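Long-range contacts in toxin coregulated pilin (Vibrio cholerae, PDB 3HRV), which forms the major subunit of the toxin-coregulated pilus, a type IV pilus essential for bacterial aggregation and colonization of the host small intestine: residues A[89-100]-A[134-145]; A[121-129]-A[153-161]. One frame throughout, in Å; residues are numbered along the deposited sequence.

Both interactions build on the same antiparallel sheet of the pilin globular domain. Interaction 1 packs the loop segment 134-145 against the edge strand 87-93 and the turn after it. Interaction 2 pairs strand 126-131 with strand 155-158, the edge strand at the other end of the sheet. One segment of each lies between the two of the other; their centres are about 13 Å apart. They also touch. N128 ND2 probably donates a hydrogen bond to L140 O at 3.1 Å. The rings of F91 and F126 meet with their planes at about 50°, and F143 CE1 packs on F126 CB at 3.6 Å. Through L140 and F143, segment 134-145 thus also reaches strand 126-131.

Interaction 1: residues A[89-100]-A[134-145]; sequences FSFPRNSAANKA and FAAVADLGDFET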
loop_
_atom_site.group_PDB
_atom_site.type_symbol
_atom_site.label_atom_id
_atom_site.label_comp_id
_atom_site.label_asym_id
_atom_site.label_seq_id
_atom_site.Cartn_x
_atom_site.Cartn_y
_atom_site.Cartn_z
ATOM N N PHE A 89 -1.594 -7.916 -1.472
ATOM C CA PHE A 89 -0.588 -8.925 -1.167
ATOM C C PHE A 89 -0.555 -9.246 0.314
ATOM O O PHE A 89 -0.611 -8.350 1.155
ATOM C CB PHE A 89 0.819 -8.443 -1.532
ATOM C CG PHE A 89 1.153 -8.528 -2.990
ATOM C CD1 PHE A 89 0.889 -7.463 -3.843
ATOM C CD2 PHE A 89 1.773 -9.662 -3.501
ATOM C CE1 PHE A 89 1.245 -7.526 -5.190
ATOM C CE2 PHE A 89 2.132 -9.735 -4.844
ATOM C CZ PHE A 89 1.870 -8.666 -5.690
ATOM N N SER A 90 -0.455 -10.527 0.633
ATOM C CA SER A 90 -0.327 -10.928 2.019
ATOM C C SER A 90 1.182 -11.098 2.163
ATOM O O SER A 90 1.827 -11.655 1.275
ATOM C CB SER A 90 -1.032 -12.262 2.262
ATOM O OG SER A 90 -2.433 -12.087 2.347
ATOM N N PHE A 91 1.761 -10.582 3.241
ATOM C CA PHE A 91 3.199 -10.734 3.421
ATOM C C PHE A 91 3.568 -10.981 4.880
ATOM O O PHE A 91 2.722 -10.900 5.766
ATOM C CB PHE A 91 3.967 -9.546 2.791
ATOM C CG PHE A 91 3.797 -8.225 3.493
ATOM C CD1 PHE A 91 4.911 -7.559 3.999
ATOM C CD2 PHE A 91 2.554 -7.605 3.584
ATOM C CE1 PHE A 91 4.797 -6.299 4.580
ATOM C CE2 PHE A 91 2.430 -6.341 4.165
ATOM C CZ PHE A 91 3.555 -5.687 4.663
ATOM N N PRO A 92 4.837 -11.314 5.151
ATOM C CA PRO A 92 5.241 -11.581 6.531
ATOM C C PRO A 92 5.317 -10.437 7.526
ATOM O O PRO A 92 5.470 -9.274 7.163
ATOM C CB PRO A 92 6.589 -12.276 6.361
ATOM C CG PRO A 92 7.140 -11.632 5.153
ATOM C CD PRO A 92 5.953 -11.555 4.219
ATOM N N ARG A 93 5.189 -10.798 8.800
ATOM C CA ARG A 93 5.294 -9.844 9.891
ATOM C C ARG A 93 6.124 -10.521 10.966
ATOM O O ARG A 93 5.728 -11.550 11.512
ATOM C CB ARG A 93 3.928 -9.465 10.465
ATOM C CG ARG A 93 4.062 -8.534 11.663
ATOM C CD ARG A 93 2.737 -8.105 12.263
ATOM N NE ARG A 93 2.959 -7.289 13.456
ATOM C CZ ARG A 93 2.002 -6.658 14.128
ATOM N NH1 ARG A 93 0.741 -6.739 13.729
ATOM N NH2 ARG A 93 2.306 -5.953 15.210
ATOM N N ASN A 94 7.285 -9.949 11.255
ATOM C CA ASN A 94 8.178 -10.507 12.259
ATOM C C ASN A 94 8.582 -11.921 11.848
ATOM O O ASN A 94 8.667 -12.824 12.680
ATOM C CB ASN A 94 7.487 -10.519 13.625
ATOM C CG ASN A 94 8.470 -10.530 14.775
ATOM O OD1 ASN A 94 9.568 -9.983 14.668
ATOM N ND2 ASN A 94 8.084 -11.155 15.880
ATOM N N SER A 95 8.815 -12.093 10.547
ATOM C CA SER A 95 9.232 -13.365 9.959
ATOM C C SER A 95 8.138 -14.420 9.796
ATOM O O SER A 95 8.372 -15.465 9.188
ATOM C CB SER A 95 10.397 -13.957 10.757
ATOM O OG SER A 95 11.635 -13.503 10.237
ATOM N N ALA A 96 6.954 -14.154 10.334
ATOM C CA ALA A 96 5.843 -15.095 10.215
ATOM C C ALA A 96 5.111 -14.787 8.913
ATOM O O ALA A 96 4.677 -13.661 8.696
ATOM C CB ALA A 96 4.899 -14.947 11.399
ATOM N N ALA A 97 4.976 -15.791 8.054
ATOM C CA ALA A 97 4.320 -15.614 6.763
ATOM C C ALA A 97 2.845 -15.225 6.827
ATOM O O ALA A 97 2.097 -15.689 7.689
ATOM C CB ALA A 97 4.474 -16.881 5.928
ATOM N N ASN A 98 2.448 -14.363 5.895
ATOM C CA ASN A 98 1.069 -13.902 5.758
ATOM C C ASN A 98 0.407 -13.365 7.021
ATOM O O ASN A 98 -0.779 -13.612 7.268
ATOM C CB ASN A 98 0.228 -15.030 5.163
ATOM C CG ASN A 98 0.834 -15.585 3.894
ATOM O OD1 ASN A 98 1.221 -14.831 3.000
ATOM N ND2 ASN A 98 0.929 -16.908 3.808
ATOM N N LYS A 99 1.167 -12.614 7.807
ATOM C CA LYS A 99 0.648 -12.031 9.036
ATOM C C LYS A 99 0.280 -10.565 8.827
ATOM O O LYS A 99 -0.127 -9.875 9.761
ATOM C CB LYS A 99 1.678 -12.161 10.158
ATOM C CG LYS A 99 1.838 -13.573 10.698
ATOM C CD LYS A 99 0.569 -14.050 11.378
ATOM C CE LYS A 99 0.806 -15.345 12.139
ATOM N NZ LYS A 99 -0.465 -16.065 12.417
ATOM N N ALA A 100 0.437 -10.095 7.594
ATOM C CA ALA A 100 0.106 -8.716 7.243
ATOM C C ALA A 100 -0.316 -8.687 5.780
ATOM O O ALA A 100 -0.171 -9.675 5.067
ATOM C CB ALA A 100 1.317 -7.806 7.457
ATOM N N PHE A 134 5.004 -4.615 -7.653
ATOM C CA PHE A 134 5.525 -5.630 -6.752
ATOM C C PHE A 134 5.174 -6.941 -7.443
ATOM O O PHE A 134 3.998 -7.242 -7.658
ATOM C CB PHE A 134 4.845 -5.550 -5.381
ATOM C CG PHE A 134 5.205 -4.318 -4.595
ATOM C CD1 PHE A 134 4.537 -3.115 -4.808
ATOM C CD2 PHE A 134 6.236 -4.356 -3.661
ATOM C CE1 PHE A 134 4.893 -1.966 -4.100
ATOM C CE2 PHE A 134 6.600 -3.218 -2.950
ATOM C CZ PHE A 134 5.926 -2.018 -3.169
ATOM N N ALA A 135 6.197 -7.706 -7.809
ATOM C CA ALA A 135 5.992 -8.966 -8.513
ATOM C C ALA A 135 5.981 -10.186 -7.602
ATOM O O ALA A 135 5.393 -11.214 -7.939
ATOM C CB ALA A 135 7.063 -9.133 -9.584
ATOM N N ALA A 136 6.637 -10.074 -6.453
ATOM C CA ALA A 136 6.700 -11.183 -5.512
ATOM C C ALA A 136 6.600 -10.691 -4.080
ATOM O O ALA A 136 6.947 -9.549 -3.780
ATOM C CB ALA A 136 8.002 -11.954 -5.701
ATOM N N VAL A 137 6.126 -11.563 -3.198
ATOM C CA VAL A 137 5.988 -11.228 -1.788
ATOM C C VAL A 137 7.287 -10.643 -1.238
ATOM O O VAL A 137 7.268 -9.712 -0.437
ATOM C CB VAL A 137 5.612 -12.476 -0.959
ATOM C CG1 VAL A 137 5.555 -12.131 0.519
ATOM C CG2 VAL A 137 4.273 -13.022 -1.429
ATOM N N ALA A 138 8.415 -11.191 -1.683
ATOM C CA ALA A 138 9.724 -10.733 -1.231
ATOM C C ALA A 138 9.946 -9.238 -1.460
ATOM O O ALA A 138 10.683 -8.596 -0.715
ATOM C CB ALA A 138 10.817 -11.529 -1.932
ATOM N N ASP A 139 9.305 -8.695 -2.490
ATOM C CA ASP A 139 9.435 -7.281 -2.836
ATOM C C ASP A 139 8.861 -6.336 -1.784
ATOM O O ASP A 139 9.227 -5.162 -1.734
ATOM C CB ASP A 139 8.732 -6.997 -4.167
ATOM C CG ASP A 139 9.353 -7.735 -5.332
ATOM O OD1 ASP A 139 8.739 -7.734 -6.421
ATOM O OD2 ASP A 139 10.450 -8.308 -5.165
ATOM N N LEU A 140 7.963 -6.848 -0.949
ATOM C CA LEU A 140 7.320 -6.031 0.073
ATOM C C LEU A 140 8.109 -5.863 1.363
ATOM O O LEU A 140 7.943 -4.871 2.071
ATOM C CB LEU A 140 5.947 -6.614 0.408
ATOM C CG LEU A 140 4.906 -6.570 -0.709
ATOM C CD1 LEU A 140 3.779 -7.523 -0.384
ATOM C CD2 LEU A 140 4.393 -5.147 -0.876
ATOM N N GLY A 141 8.966 -6.829 1.668
ATOM C CA GLY A 141 9.729 -6.752 2.898
ATOM C C GLY A 141 8.958 -7.401 4.033
ATOM O O GLY A 141 8.199 -8.345 3.815
ATOM N N ASP A 142 9.142 -6.889 5.244
ATOM C CA ASP A 142 8.473 -7.431 6.421
ATOM C C ASP A 142 7.772 -6.309 7.178
ATOM O O ASP A 142 8.377 -5.287 7.495
ATOM C CB ASP A 142 9.498 -8.110 7.336
ATOM C CG ASP A 142 8.853 -8.886 8.470
ATOM O OD1 ASP A 142 8.886 -10.134 8.440
ATOM O OD2 ASP A 142 8.305 -8.249 9.391
ATOM N N PHE A 143 6.491 -6.508 7.464
ATOM C CA PHE A 143 5.688 -5.515 8.165
ATOM C C PHE A 143 6.295 -5.026 9.475
ATOM O O PHE A 143 6.200 -3.844 9.805
ATOM C CB PHE A 143 4.294 -6.086 8.445
ATOM C CG PHE A 143 3.345 -5.107 9.083
ATOM C CD1 PHE A 143 2.636 -4.195 8.306
ATOM C CD2 PHE A 143 3.151 -5.102 10.462
ATOM C CE1 PHE A 143 1.745 -3.293 8.892
ATOM C CE2 PHE A 143 2.267 -4.206 11.058
ATOM C CZ PHE A 143 1.560 -3.297 10.273
ATOM N N GLU A 144 6.930 -5.925 10.220
ATOM C CA GLU A 144 7.491 -5.542 11.508
ATOM C C GLU A 144 9.005 -5.390 11.588
ATOM O O GLU A 144 9.499 -4.651 12.438
ATOM C CB GLU A 144 7.015 -6.525 12.585
ATOM C CG GLU A 144 7.422 -6.146 14.006
ATOM C CD GLU A 144 6.619 -6.885 15.061
ATOM O OE1 GLU A 144 6.853 -6.646 16.265
ATOM O OE2 GLU A 144 5.751 -7.705 14.688
ATOM N N THR A 145 9.746 -6.065 10.714
ATOM C CA THR A 145 11.202 -5.967 10.777
ATOM C C THR A 145 11.864 -5.083 9.721
ATOM O O THR A 145 13.062 -4.810 9.806
ATOM C CB THR A 145 11.857 -7.368 10.751
ATOM O OG1 THR A 145 11.542 -8.031 9.523
ATOM C CG2 THR A 145 11.356 -8.204 11.917
HETATM O O HOH W 1 4.349 -5.765 17.363
#
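The carboxylate oxygen OD2 of D142 accepts three backbone N-H groups. N94 N reaches its syn lone pair at 2.7 Å. E144 N comes from the anti side, and T145 N from above the carboxylate plane; these two bonds form an Asx turn and an Asx motif. The other oxygen, OD1, takes S95 N at 2.9 Å. One carboxylate therefore ties the type I' turn R93-A96 to the loop. A backbone bond from F143 N to P92 O, 3.0 Å long, adds to this. R93 is extended, with CG anti to the backbone N (chi1 176°), and runs alongside F143. One face of its guanidinium lies against F143 CE2, with the two planes 55° apart. Its NE forms a salt bridge to E144 OE2 at 3.1 Å, near the guanidinium plane but above that of the carboxylate. This bond is fairly straight, with 160° at the hydrogen. A water bridges R93 NH2 and E144 OE1, while NH1 bonds to S192. Further along, L140 CD1 packs on CB of F89 and F91. G141 O meets the F91 ring at its edge, 3.4 Å from CD1. This contact lays the loop over the edge strand 87-93, with L140 and F134 reaching on to strands 100-108 and 185-191.

Interaction 2: residues A[121-129]-A[153-161]; sequences GDMFPFINV and GAGVIKSIA
A classic beta bulge shapes the antiparallel pairing of strands 126-129 and 155-158: two residues, I157 and K158, stand opposite the single residue I127. I127 N donates to K158 O, whereas I127 O accepts from I157 N at 2.9 Å. Beyond the bulge, V129 and G155 exchange two backbone bonds. All four side-chain torsions of K158 are near 180°, and this full extension carries the chain past I127, where CD touches I127 CD1 at 3.7 Å. Its ammonium is gripped by two carbonyls: NZ is 2.7 Å from F124 O and 2.9 Å from G121 O. It lies above both carbonyl planes. F124 N reaches G121 O from the opposite face of that plane. The lysine thus pins the short 3-10 turn before the strand. On the I127 side, I157 CD1 packs on V129 CG2 at 3.7 Å, and I157 continues to V117 of helix 110-120. On the other side, V156 CG2 meets F126 CZ at 3.9 Å and lies close to N128 ND2, whose probable hydrogen bond to L140 O ties it to the 134-145 loop. Strand 155-158 forms an edge of the antiparallel sheet that packs against the N-terminal helix, as in type IV pilin folds.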
loop_
_atom_site.group_PDB
_atom_site.type_symbol
_atom_site.label_atom_id
_atom_site.label_comp_id
_atom_site.label_asym_id
_atom_site.label_seq_id
_atom_site.Cartn_x
_atom_site.Cartn_y
_atom_site.Cartn_z
ATOM N N GLY A 121 -1.555 8.208 3.788
ATOM C CA GLY A 121 -0.536 7.580 4.614
ATOM C C GLY A 121 -0.855 7.378 6.086
ATOM O O GLY A 121 -0.464 6.368 6.666
ATOM N N ASP A 122 -1.558 8.327 6.699
ATOM C CA ASP A 122 -1.894 8.222 8.117
ATOM C C ASP A 122 -2.801 7.044 8.450
ATOM O O ASP A 122 -2.904 6.636 9.607
ATOM C CB ASP A 122 -2.546 9.518 8.605
ATOM C CG ASP A 122 -3.935 9.721 8.031
ATOM O OD1 ASP A 122 -4.903 9.794 8.817
ATOM O OD2 ASP A 122 -4.057 9.802 6.790
ATOM N N MET A 123 -3.589 6.389 7.290
ATOM C CA MET A 123 -4.461 5.248 7.527
ATOM C C MET A 123 -3.694 3.927 7.549
ATOM O O MET A 123 -4.241 2.895 7.934
ATOM C CB MET A 123 -5.549 5.201 6.449
ATOM C CG MET A 123 -6.512 6.372 6.472
ATOM S SD MET A 123 -7.719 6.281 5.137
ATOM C CE MET A 123 -6.925 5.149 4.043
ATOM N N PHE A 124 -2.345 4.045 7.241
ATOM C CA PHE A 124 -1.548 2.820 7.171
ATOM C C PHE A 124 -0.252 2.855 7.971
ATOM O O PHE A 124 0.529 3.795 7.866
ATOM C CB PHE A 124 -1.193 2.494 5.717
ATOM C CG PHE A 124 -2.378 2.168 4.861
ATOM C CD1 PHE A 124 -3.024 3.162 4.133
ATOM C CD2 PHE A 124 -2.859 0.864 4.792
ATOM C CE1 PHE A 124 -4.134 2.859 3.352
ATOM C CE2 PHE A 124 -3.968 0.552 4.014
ATOM C CZ PHE A 124 -4.606 1.553 3.293
ATOM N N PRO A 125 -0.001 1.838 8.780
ATOM C CA PRO A 125 1.236 1.817 9.561
ATOM C C PRO A 125 2.546 1.440 8.610
ATOM O O PRO A 125 3.702 1.690 8.951
ATOM C CB PRO A 125 0.832 1.051 10.823
ATOM C CG PRO A 125 -0.249 0.148 10.347
ATOM C CD PRO A 125 -1.049 1.030 9.426
ATOM N N PHE A 126 2.227 0.877 7.544
ATOM C CA PHE A 126 3.300 0.436 6.650
ATOM C C PHE A 126 3.153 1.052 5.253
ATOM O O PHE A 126 2.070 1.017 4.668
ATOM C CB PHE A 126 3.255 -1.094 6.544
ATOM C CG PHE A 126 4.346 -1.693 5.697
ATOM C CD1 PHE A 126 5.573 -2.040 6.258
ATOM C CD2 PHE A 126 4.133 -1.948 4.344
ATOM C CE1 PHE A 126 6.571 -2.637 5.482
ATOM C CE2 PHE A 126 5.123 -2.544 3.561
ATOM C CZ PHE A 126 6.345 -2.889 4.133
ATOM N N ILE A 127 4.235 1.623 4.734
ATOM C CA ILE A 127 4.229 2.222 3.400
ATOM C C ILE A 127 5.531 1.882 2.690
ATOM O O ILE A 127 6.615 2.130 3.216
ATOM C CB ILE A 127 4.098 3.755 3.457
ATOM C CG1 ILE A 127 2.820 4.146 4.201
ATOM C CG2 ILE A 127 4.076 4.320 2.038
ATOM C CD1 ILE A 127 2.634 5.644 4.359
ATOM N N ASN A 128 5.417 1.314 1.494
ATOM C CA ASN A 128 6.581 0.925 0.705
ATOM C C ASN A 128 6.416 1.489 -0.705
ATOM O O ASN A 128 5.480 1.123 -1.417
ATOM C CB ASN A 128 6.680 -0.605 0.651
ATOM C CG ASN A 128 7.985 -1.092 0.046
ATOM O OD1 ASN A 128 8.585 -0.417 -0.788
ATOM N ND2 ASN A 128 8.418 -2.282 0.450
ATOM N N VAL A 129 7.322 2.384 -1.096
ATOM C CA VAL A 129 7.276 3.012 -2.418
ATOM C C VAL A 129 8.276 2.336 -3.344
ATOM O O VAL A 129 9.473 2.318 -3.065
ATOM C CB VAL A 129 7.611 4.515 -2.329
ATOM C CG1 VAL A 129 7.550 5.146 -3.714
ATOM C CG2 VAL A 129 6.638 5.206 -1.383
ATOM N N GLY A 153 13.196 8.375 0.559
ATOM C CA GLY A 153 12.005 8.566 -0.255
ATOM C C GLY A 153 11.666 7.365 -1.121
ATOM O O GLY A 153 10.823 7.453 -2.013
ATOM N N ALA A 154 12.321 6.240 -0.853
ATOM C CA ALA A 154 12.102 5.018 -1.619
ATOM C C ALA A 154 12.079 3.808 -0.694
ATOM O O ALA A 154 12.649 3.839 0.400
ATOM C CB ALA A 154 13.205 4.857 -2.661
ATOM N N GLY A 155 11.427 2.740 -1.143
ATOM C CA GLY A 155 11.337 1.540 -0.334
ATOM C C GLY A 155 10.413 1.760 0.846
ATOM O O GLY A 155 9.461 2.540 0.765
ATOM N N VAL A 156 10.688 1.075 1.949
ATOM C CA VAL A 156 9.872 1.219 3.142
ATOM C C VAL A 156 10.153 2.581 3.765
ATOM O O VAL A 156 11.266 2.846 4.223
ATOM C CB VAL A 156 10.182 0.100 4.158
ATOM C CG1 VAL A 156 9.367 0.296 5.423
ATOM C CG2 VAL A 156 9.872 -1.252 3.535
ATOM N N ILE A 157 9.146 3.451 3.765
ATOM C CA ILE A 157 9.302 4.786 4.330
ATOM C C ILE A 157 8.451 4.970 5.581
ATOM O O ILE A 157 8.386 6.058 6.145
ATOM C CB ILE A 157 8.954 5.887 3.297
ATOM C CG1 ILE A 157 7.497 5.760 2.853
ATOM C CG2 ILE A 157 9.894 5.785 2.103
ATOM C CD1 ILE A 157 7.046 6.892 1.931
ATOM N N LYS A 158 7.793 3.895 6.001
ATOM C CA LYS A 158 6.974 3.912 7.208
ATOM C C LYS A 158 6.711 2.474 7.642
ATOM O O LYS A 158 6.305 1.644 6.833
ATOM C CB LYS A 158 5.637 4.630 6.966
ATOM C CG LYS A 158 4.810 4.822 8.237
ATOM C CD LYS A 158 3.455 5.468 7.961
ATOM C CE LYS A 158 2.623 5.555 9.235
ATOM N NZ LYS A 158 1.286 6.178 9.006
ATOM N N SER A 159 6.966 2.179 8.914
ATOM C CA SER A 159 6.737 0.840 9.456
ATOM C C SER A 159 6.786 0.918 10.977
ATOM O O SER A 159 7.232 1.921 11.538
ATOM C CB SER A 159 7.804 -0.140 8.964
ATOM O OG SER A 159 8.963 -0.085 9.778
ATOM N N ILE A 160 6.330 -0.136 11.644
ATOM C CA ILE A 160 6.325 -0.157 13.100
ATOM C C ILE A 160 7.668 -0.580 13.688
ATOM O O ILE A 160 7.830 -0.610 14.911
ATOM C CB ILE A 160 5.233 -1.099 13.656
ATOM C CG1 ILE A 160 5.505 -2.543 13.222
ATOM C CG2 ILE A 160 3.861 -0.648 13.168
ATOM C CD1 ILE A 160 4.631 -3.563 13.923
ATOM N N ALA A 161 8.639 -0.961 12.972
ATOM C CA ALA A 161 9.977 -1.424 13.335
ATOM C C ALA A 161 10.677 -0.388 14.218
ATOM O O ALA A 161 10.675 0.804 13.913
ATOM C CB ALA A 161 10.796 -1.686 12.084
#